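Local coordinates for nucleoporin nup120 (Schizosaccharomyces pombe, PDB 4GQ2), which serves as a structural component of the nuclear pore complex, whose nucleoporins can also dock transiently associated nuclear transport factors, at residues F734-F746 with L764-A776. Numbering follows the deposited sequence.
Sequences FLLENSALLLEKF and LASVNTALQFFSA
The backbones of L742 and T769 form a single bridge, their CA atoms 4.7 Å apart. On one side of it, A770 N donates to L741 O. On the other, L743 N reaches N768 O in a nearly straight bond (174°). A weak bond from L771 N to N738 O ties segment 734-746 to the start of helix 770-776. The axes of helix segments 734-739 and 770-776 lie at 116°, 8.2 Å apart at closest approach.

L735 CD2 sits over one face of the F774 ring, 3.8 Å from its centroid. F774 CG lies anti to the backbone N (chi1 175°), which swings the ring out under this methyl. A serine in place of F774 would probably leave L735 CD2 without its CH-pi partner and open a gap between the helices. N738, L741 and L743 pack round A770 CB. L743 CD1 also meets V767 CG1 at 3.8 Å. K745, poorly ordered, bends its amine to V767 O.

T769 and Q772 form a capping box: Q772 N donates to T769 OG1, and Q772 OE1 accepts from T769 N. Two helices of Nup120's alpha-helical part pack steeply beside an antiparallel bridge, the second capped where the segments meet.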
ATOM      1  N   PHE A 734      -7.065   9.628   0.760  1.00 28.04           N
ATOM      2  CA  PHE A 734      -6.719   9.179  -0.583  1.00 29.85           C
ATOM      3  C   PHE A 734      -5.256   8.714  -0.670  1.00 36.58           C
ATOM      4  O   PHE A 734      -4.973   7.568  -1.046  1.00 38.33           O
ATOM      5  CB  PHE A 734      -7.039  10.283  -1.592  1.00 27.48           C
ATOM      6  CG  PHE A 734      -6.403  10.097  -2.935  1.00 25.88           C
ATOM      7  CD1 PHE A 734      -6.888   9.149  -3.823  1.00 25.60           C
ATOM      8  CD2 PHE A 734      -5.342  10.917  -3.334  1.00 26.64           C
ATOM      9  CE1 PHE A 734      -6.310   8.992  -5.078  1.00 30.12           C
ATOM     10  CE2 PHE A 734      -4.757  10.762  -4.581  1.00 25.60           C
ATOM     11  CZ  PHE A 734      -5.239   9.796  -5.453  1.00 28.53           C
ATOM     12  N   LEU A 735      -4.331   9.584  -0.282  1.00 28.06           N
ATOM     13  CA  LEU A 735      -2.912   9.228  -0.295  1.00 27.84           C
ATOM     14  C   LEU A 735      -2.536   8.067   0.632  1.00 32.49           C
ATOM     15  O   LEU A 735      -1.649   7.275   0.304  1.00 31.66           O
ATOM     16  CB  LEU A 735      -2.031  10.448  -0.029  1.00 26.09           C
ATOM     17  CG  LEU A 735      -2.075  11.497  -1.151  1.00 30.73           C
ATOM     18  CD1 LEU A 735      -1.444  12.794  -0.685  1.00 28.99           C
ATOM     19  CD2 LEU A 735      -1.394  10.999  -2.422  1.00 26.79           C
ATOM     20  N   LEU A 736      -3.207   7.958   1.779  1.00 33.68           N
ATOM     21  CA  LEU A 736      -2.980   6.829   2.684  1.00 30.14           C
ATOM     22  C   LEU A 736      -3.370   5.499   2.011  1.00 30.78           C
ATOM     23  O   LEU A 736      -2.725   4.469   2.225  1.00 26.79           O
ATOM     24  CB  LEU A 736      -3.705   7.024   4.032  1.00 31.59           C
ATOM     25  CG  LEU A 736      -3.013   8.028   4.968  1.00 31.44           C
ATOM     26  CD1 LEU A 736      -3.837   8.329   6.208  1.00 30.42           C
ATOM     27  CD2 LEU A 736      -1.630   7.536   5.374  1.00 33.84           C
ATOM     28  N   GLU A 737      -4.396   5.542   1.167  1.00 31.01           N
ATOM     29  CA  GLU A 737      -4.778   4.386   0.372  1.00 35.24           C
ATOM     30  C   GLU A 737      -3.720   4.093  -0.699  1.00 32.57           C
ATOM     31  O   GLU A 737      -3.600   2.966  -1.167  1.00 42.28           O
ATOM     32  CB  GLU A 737      -6.170   4.582  -0.245  1.00 40.56           C
ATOM     33  CG  GLU A 737      -7.010   3.309  -0.275  1.00 54.86           C
ATOM     34  CD  GLU A 737      -8.314   3.448  -1.052  1.00 66.76           C
ATOM     35  OE1 GLU A 737      -8.508   2.684  -2.033  1.00 53.48           O
ATOM     36  OE2 GLU A 737      -9.148   4.307  -0.679  1.00 57.84           O
ATOM     37  N   ASN A 738      -2.937   5.101  -1.069  1.00 36.47           N
ATOM     38  CA  ASN A 738      -1.881   4.905  -2.063  1.00 33.59           C
ATOM     39  C   ASN A 738      -0.644   4.216  -1.460  1.00 32.68           C
ATOM     40  O   ASN A 738       0.204   3.665  -2.179  1.00 29.50           O
ATOM     41  CB  ASN A 738      -1.499   6.244  -2.708  1.00 28.90           C
ATOM     42  CG  ASN A 738      -2.449   6.658  -3.817  1.00 33.07           C
ATOM     43  OD1 ASN A 738      -2.089   6.616  -4.992  1.00 39.63           O
ATOM     44  ND2 ASN A 738      -3.667   7.071  -3.454  1.00 28.58           N
ATOM     45  N   SER A 739      -0.551   4.256  -0.136  1.00 32.36           N
ATOM     46  CA  SER A 739       0.639   3.789   0.569  1.00 33.22           C
ATOM     47  C   SER A 739       0.848   2.286   0.457  1.00 37.56           C
ATOM     48  O   SER A 739       1.981   1.836   0.292  1.00 39.67           O
ATOM     49  CB  SER A 739       0.590   4.207   2.035  1.00 32.41           C
ATOM     50  OG  SER A 739       1.850   3.979   2.635  1.00 41.32           O
ATOM     51  N   ALA A 740      -0.240   1.521   0.539  1.00 41.64           N
ATOM     52  CA  ALA A 740      -0.176   0.056   0.440  1.00 47.27           C
ATOM     53  C   ALA A 740      -0.565  -0.470  -0.945  1.00 41.63           C
ATOM     54  O   ALA A 740      -0.631  -1.684  -1.167  1.00 41.99           O
ATOM     55  CB  ALA A 740      -1.037  -0.591   1.516  1.00 54.31           C
ATOM     56  N   LEU A 741      -0.794   0.448  -1.878  1.00 39.27           N
ATOM     57  CA  LEU A 741      -1.243   0.093  -3.209  1.00 33.45           C
ATOM     58  C   LEU A 741      -0.079  -0.365  -4.079  1.00 37.68           C
ATOM     59  O   LEU A 741       0.747   0.440  -4.522  1.00 34.56           O
ATOM     60  CB  LEU A 741      -1.983   1.269  -3.840  1.00 40.41           C
ATOM     61  CG  LEU A 741      -2.756   1.072  -5.148  1.00 46.93           C
ATOM     62  CD1 LEU A 741      -3.344  -0.321  -5.280  1.00 38.64           C
ATOM     63  CD2 LEU A 741      -3.863   2.106  -5.208  1.00 39.58           C
ATOM     64  N   LEU A 742      -0.018  -1.671  -4.318  1.00 35.21           N
ATOM     65  CA  LEU A 742       1.077  -2.252  -5.086  1.00 34.88           C
ATOM     66  C   LEU A 742       0.823  -2.139  -6.571  1.00 34.29           C
ATOM     67  O   LEU A 742      -0.250  -2.494  -7.060  1.00 42.95           O
ATOM     68  CB  LEU A 742       1.326  -3.704  -4.671  1.00 35.01           C
ATOM     69  CG  LEU A 742       2.102  -3.787  -3.359  1.00 41.52           C
ATOM     70  CD1 LEU A 742       1.996  -5.172  -2.745  1.00 42.17           C
ATOM     71  CD2 LEU A 742       3.555  -3.395  -3.590  1.00 39.63           C
ATOM     72  N   LEU A 743       1.825  -1.633  -7.276  1.00 35.18           N
ATOM     73  CA  LEU A 743       1.735  -1.369  -8.701  1.00 37.20           C
ATOM     74  C   LEU A 743       2.025  -2.618  -9.519  1.00 39.19           C
ATOM     75  O   LEU A 743       2.757  -3.502  -9.084  1.00 46.11           O
ATOM     76  CB  LEU A 743       2.698  -0.239  -9.093  1.00 33.57           C
ATOM     77  CG  LEU A 743       2.372   1.169  -8.581  1.00 38.36           C
ATOM     78  CD1 LEU A 743       3.379   2.170  -9.116  1.00 32.74           C
ATOM     79  CD2 LEU A 743       0.951   1.588  -8.944  1.00 39.69           C
ATOM     80  N   GLU A 744       1.448  -2.675 -10.713  1.00 46.06           N
ATOM     81  CA  GLU A 744       1.657  -3.796 -11.619  1.00 54.57           C
ATOM     82  C   GLU A 744       3.011  -3.719 -12.325  1.00 53.20           C
ATOM     83  O   GLU A 744       3.508  -2.631 -12.639  1.00 53.54           O
ATOM     84  CB  GLU A 744       0.517  -3.882 -12.635  1.00 57.99           C
ATOM     85  CG  GLU A 744      -0.807  -4.314 -12.019  1.00 64.24           C
ATOM     86  CD  GLU A 744      -1.999  -4.086 -12.934  1.00 71.56           C
ATOM     87  OE1 GLU A 744      -2.236  -2.929 -13.346  1.00 55.84           O
ATOM     88  OE2 GLU A 744      -2.715  -5.069 -13.226  1.00 97.06           O
ATOM     89  N   LYS A 745       3.604  -4.889 -12.542  1.00 67.29           N
ATOM     90  CA  LYS A 745       4.833  -5.028 -13.317  1.00 76.55           C
ATOM     91  C   LYS A 745       4.559  -5.851 -14.574  1.00 80.50           C
ATOM     92  O   LYS A 745       3.770  -6.802 -14.544  1.00 79.21           O
ATOM     93  CB  LYS A 745       5.937  -5.678 -12.477  1.00 74.49           C
ATOM     94  CG  LYS A 745       6.888  -4.695 -11.799  1.00 70.45           C
ATOM     95  CD  LYS A 745       6.331  -4.142 -10.495  1.00 63.11           C
ATOM     96  CE  LYS A 745       7.392  -3.387  -9.707  1.00 59.94           C
ATOM     97  NZ  LYS A 745       7.850  -2.118 -10.347  1.00 51.74           N
ATOM     98  N   PHE A 746       5.212  -5.483 -15.674  1.00 80.89           N
ATOM     99  CA  PHE A 746       4.948  -6.106 -16.973  1.00 98.77           C
ATOM    100  C   PHE A 746       6.108  -6.974 -17.465  1.00103.90           C
ATOM    101  O   PHE A 746       7.276  -6.603 -17.348  1.00 95.41           O
ATOM    102  CB  PHE A 746       4.594  -5.038 -18.018  1.00104.25           C
ATOM    103  CG  PHE A 746       3.660  -3.972 -17.508  1.00101.73           C
ATOM    104  CD1 PHE A 746       2.319  -4.258 -17.257  1.00 93.26           C
ATOM    105  CD2 PHE A 746       4.122  -2.679 -17.276  1.00 88.21           C
ATOM    106  CE1 PHE A 746       1.462  -3.276 -16.783  1.00 85.05           C
ATOM    107  CE2 PHE A 746       3.268  -1.695 -16.805  1.00 77.42           C
ATOM    108  CZ  PHE A 746       1.937  -1.994 -16.560  1.00 72.71           C
ATOM    109  N   LEU A 764       9.361   6.605 -12.352  1.00 38.58           N
ATOM    110  CA  LEU A 764       7.903   6.456 -12.425  1.00 40.87           C
ATOM    111  C   LEU A 764       7.439   5.080 -12.899  1.00 41.13           C
ATOM    112  O   LEU A 764       6.340   4.632 -12.553  1.00 44.71           O
ATOM    113  CB  LEU A 764       7.292   7.548 -13.302  1.00 33.14           C
ATOM    114  CG  LEU A 764       7.147   8.926 -12.654  1.00 38.36           C
ATOM    115  CD1 LEU A 764       6.715   9.971 -13.679  1.00 38.47           C
ATOM    116  CD2 LEU A 764       6.185   8.909 -11.478  1.00 32.44           C
ATOM    117  N   ALA A 765       8.288   4.412 -13.675  1.00 42.57           N
ATOM    118  CA  ALA A 765       7.964   3.110 -14.258  1.00 48.56           C
ATOM    119  C   ALA A 765       8.567   1.922 -13.503  1.00 49.68           C
ATOM    120  O   ALA A 765       8.305   0.770 -13.858  1.00 53.88           O
ATOM    121  CB  ALA A 765       8.392   3.079 -15.723  1.00 50.09           C
ATOM    122  N   SER A 766       9.363   2.194 -12.468  1.00 55.80           N
ATOM    123  CA  SER A 766      10.112   1.139 -11.761  1.00 48.52           C
ATOM    124  C   SER A 766       9.762   1.077 -10.271  1.00 47.49           C
ATOM    125  O   SER A 766      10.097   0.126  -9.569  1.00 50.99           O
ATOM    126  CB  SER A 766      11.619   1.354 -11.941  1.00 52.76           C
ATOM    127  OG  SER A 766      11.953   1.592 -13.303  1.00 52.50           O
ATOM    128  N   VAL A 767       9.080   2.114  -9.814  1.00 43.10           N
ATOM    129  CA  VAL A 767       8.603   2.257  -8.445  1.00 41.77           C
ATOM    130  C   VAL A 767       7.607   1.144  -8.060  1.00 42.45           C
ATOM    131  O   VAL A 767       6.963   0.561  -8.933  1.00 37.02           O
ATOM    132  CB  VAL A 767       8.030   3.689  -8.313  1.00 40.42           C
ATOM    133  CG1 VAL A 767       6.613   3.717  -7.781  1.00 36.03           C
ATOM    134  CG2 VAL A 767       9.013   4.608  -7.582  1.00 34.35           C
ATOM    135  N   ASN A 768       7.492   0.841  -6.766  1.00 40.41           N
ATOM    136  CA  ASN A 768       6.680  -0.299  -6.308  1.00 37.17           C
ATOM    137  C   ASN A 768       5.282   0.033  -5.791  1.00 37.47           C
ATOM    138  O   ASN A 768       4.375  -0.796  -5.871  1.00 34.40           O
ATOM    139  CB  ASN A 768       7.426  -1.120  -5.245  1.00 36.49           C
ATOM    140  CG  ASN A 768       8.356  -2.160  -5.844  1.00 37.41           C
ATOM    141  OD1 ASN A 768       8.323  -2.426  -7.037  1.00 41.82           O
ATOM    142  ND2 ASN A 768       9.191  -2.760  -5.005  1.00 33.85           N
ATOM    143  N   THR A 769       5.105   1.227  -5.240  1.00 35.37           N
ATOM    144  CA  THR A 769       3.799   1.606  -4.701  1.00 28.98           C
ATOM    145  C   THR A 769       3.263   2.871  -5.342  1.00 31.96           C
ATOM    146  O   THR A 769       4.023   3.682  -5.888  1.00 32.59           O
ATOM    147  CB  THR A 769       3.832   1.804  -3.176  1.00 26.92           C
ATOM    148  OG1 THR A 769       4.479   3.046  -2.874  1.00 37.54           O
ATOM    149  CG2 THR A 769       4.577   0.649  -2.491  1.00 30.92           C
ATOM    150  N   ALA A 770       1.946   3.047  -5.251  1.00 30.91           N
ATOM    151  CA  ALA A 770       1.297   4.271  -5.706  1.00 29.74           C
ATOM    152  C   ALA A 770       1.802   5.523  -4.970  1.00 30.17           C
ATOM    153  O   ALA A 770       1.847   6.607  -5.549  1.00 29.41           O
ATOM    154  CB  ALA A 770      -0.215   4.148  -5.581  1.00 27.77           C
ATOM    155  N   LEU A 771       2.168   5.379  -3.698  1.00 32.59           N
ATOM    156  CA  LEU A 771       2.662   6.521  -2.924  1.00 38.32           C
ATOM    157  C   LEU A 771       4.102   6.890  -3.299  1.00 40.13           C
ATOM    158  O   LEU A 771       4.484   8.048  -3.217  1.00 33.27           O
ATOM    159  CB  LEU A 771       2.523   6.282  -1.419  1.00 30.57           C
ATOM    160  CG  LEU A 771       2.813   7.473  -0.501  1.00 29.42           C
ATOM    161  CD1 LEU A 771       1.893   8.648  -0.802  1.00 27.60           C
ATOM    162  CD2 LEU A 771       2.712   7.067   0.971  1.00 28.99           C
ATOM    163  N   GLN A 772       4.888   5.901  -3.718  1.00 39.20           N
ATOM    164  CA  GLN A 772       6.235   6.157  -4.237  1.00 32.88           C
ATOM    165  C   GLN A 772       6.149   6.860  -5.594  1.00 35.74           C
ATOM    166  O   GLN A 772       6.945   7.747  -5.894  1.00 46.26           O
ATOM    167  CB  GLN A 772       7.053   4.853  -4.343  1.00 32.47           C
ATOM    168  CG  GLN A 772       7.327   4.174  -3.005  1.00 35.79           C
ATOM    169  CD  GLN A 772       7.840   2.747  -3.122  1.00 41.08           C
ATOM    170  OE1 GLN A 772       7.775   2.124  -4.184  1.00 42.68           O
ATOM    171  NE2 GLN A 772       8.357   2.219  -2.017  1.00 35.65           N
ATOM    172  N   PHE A 773       5.174   6.460  -6.407  1.00 38.53           N
ATOM    173  CA  PHE A 773       4.881   7.105  -7.692  1.00 34.10           C
ATOM    174  C   PHE A 773       4.508   8.581  -7.465  1.00 37.68           C
ATOM    175  O   PHE A 773       5.060   9.473  -8.113  1.00 34.29           O
ATOM    176  CB  PHE A 773       3.740   6.339  -8.361  1.00 34.62           C
ATOM    177  CG  PHE A 773       3.406   6.789  -9.755  1.00 33.04           C
ATOM    178  CD1 PHE A 773       2.555   7.861  -9.969  1.00 32.77           C
ATOM    179  CD2 PHE A 773       3.879   6.081 -10.857  1.00 35.71           C
ATOM    180  CE1 PHE A 773       2.210   8.251 -11.256  1.00 32.56           C
ATOM    181  CE2 PHE A 773       3.541   6.467 -12.147  1.00 34.21           C
ATOM    182  CZ  PHE A 773       2.700   7.552 -12.349  1.00 29.84           C
ATOM    183  N   PHE A 774       3.581   8.834  -6.540  1.00 35.22           N
ATOM    184  CA  PHE A 774       3.253  10.204  -6.132  1.00 32.89           C
ATOM    185  C   PHE A 774       4.505  10.963  -5.688  1.00 37.41           C
ATOM    186  O   PHE A 774       4.697  12.127  -6.045  1.00 37.00           O
ATOM    187  CB  PHE A 774       2.240  10.181  -4.986  1.00 30.59           C
ATOM    188  CG  PHE A 774       1.919  11.542  -4.421  1.00 27.56           C
ATOM    189  CD1 PHE A 774       1.093  12.428  -5.117  1.00 21.79           C
ATOM    190  CD2 PHE A 774       2.423  11.930  -3.190  1.00 26.97           C
ATOM    191  CE1 PHE A 774       0.772  13.664  -4.587  1.00 23.65           C
ATOM    192  CE2 PHE A 774       2.113  13.178  -2.655  1.00 26.97           C
ATOM    193  CZ  PHE A 774       1.287  14.049  -3.357  1.00 24.19           C
ATOM    194  N   SER A 775       5.347  10.293  -4.904  1.00 34.31           N
ATOM    195  CA  SER A 775       6.559  10.903  -4.380  1.00 34.60           C
ATOM    196  C   SER A 775       7.451  11.364  -5.519  1.00 34.96           C
ATOM    197  O   SER A 775       7.995  12.465  -5.486  1.00 40.60           O
ATOM    198  CB  SER A 775       7.297   9.919  -3.470  1.00 32.91           C
ATOM    199  OG  SER A 775       6.540   9.664  -2.298  1.00 34.74           O
ATOM    200  N   ALA A 776       7.567  10.529  -6.544  1.00 35.96           N
ATOM    201  CA  ALA A 776       8.400  10.841  -7.698  1.00 33.98           C
ATOM    202  C   ALA A 776       7.890  12.059  -8.474  1.00 38.33           C
ATOM    203  O   ALA A 776       8.691  12.862  -8.946  1.00 46.89           O
ATOM    204  CB  ALA A 776       8.537   9.629  -8.599  1.00 26.38           C
TER
HETATM  205  O   HOH W   1       4.391   3.278  -0.281  1.00 36.34           O
HETATM  206  O   HOH W   2       8.688  -2.325 -13.599  1.00 56.55           O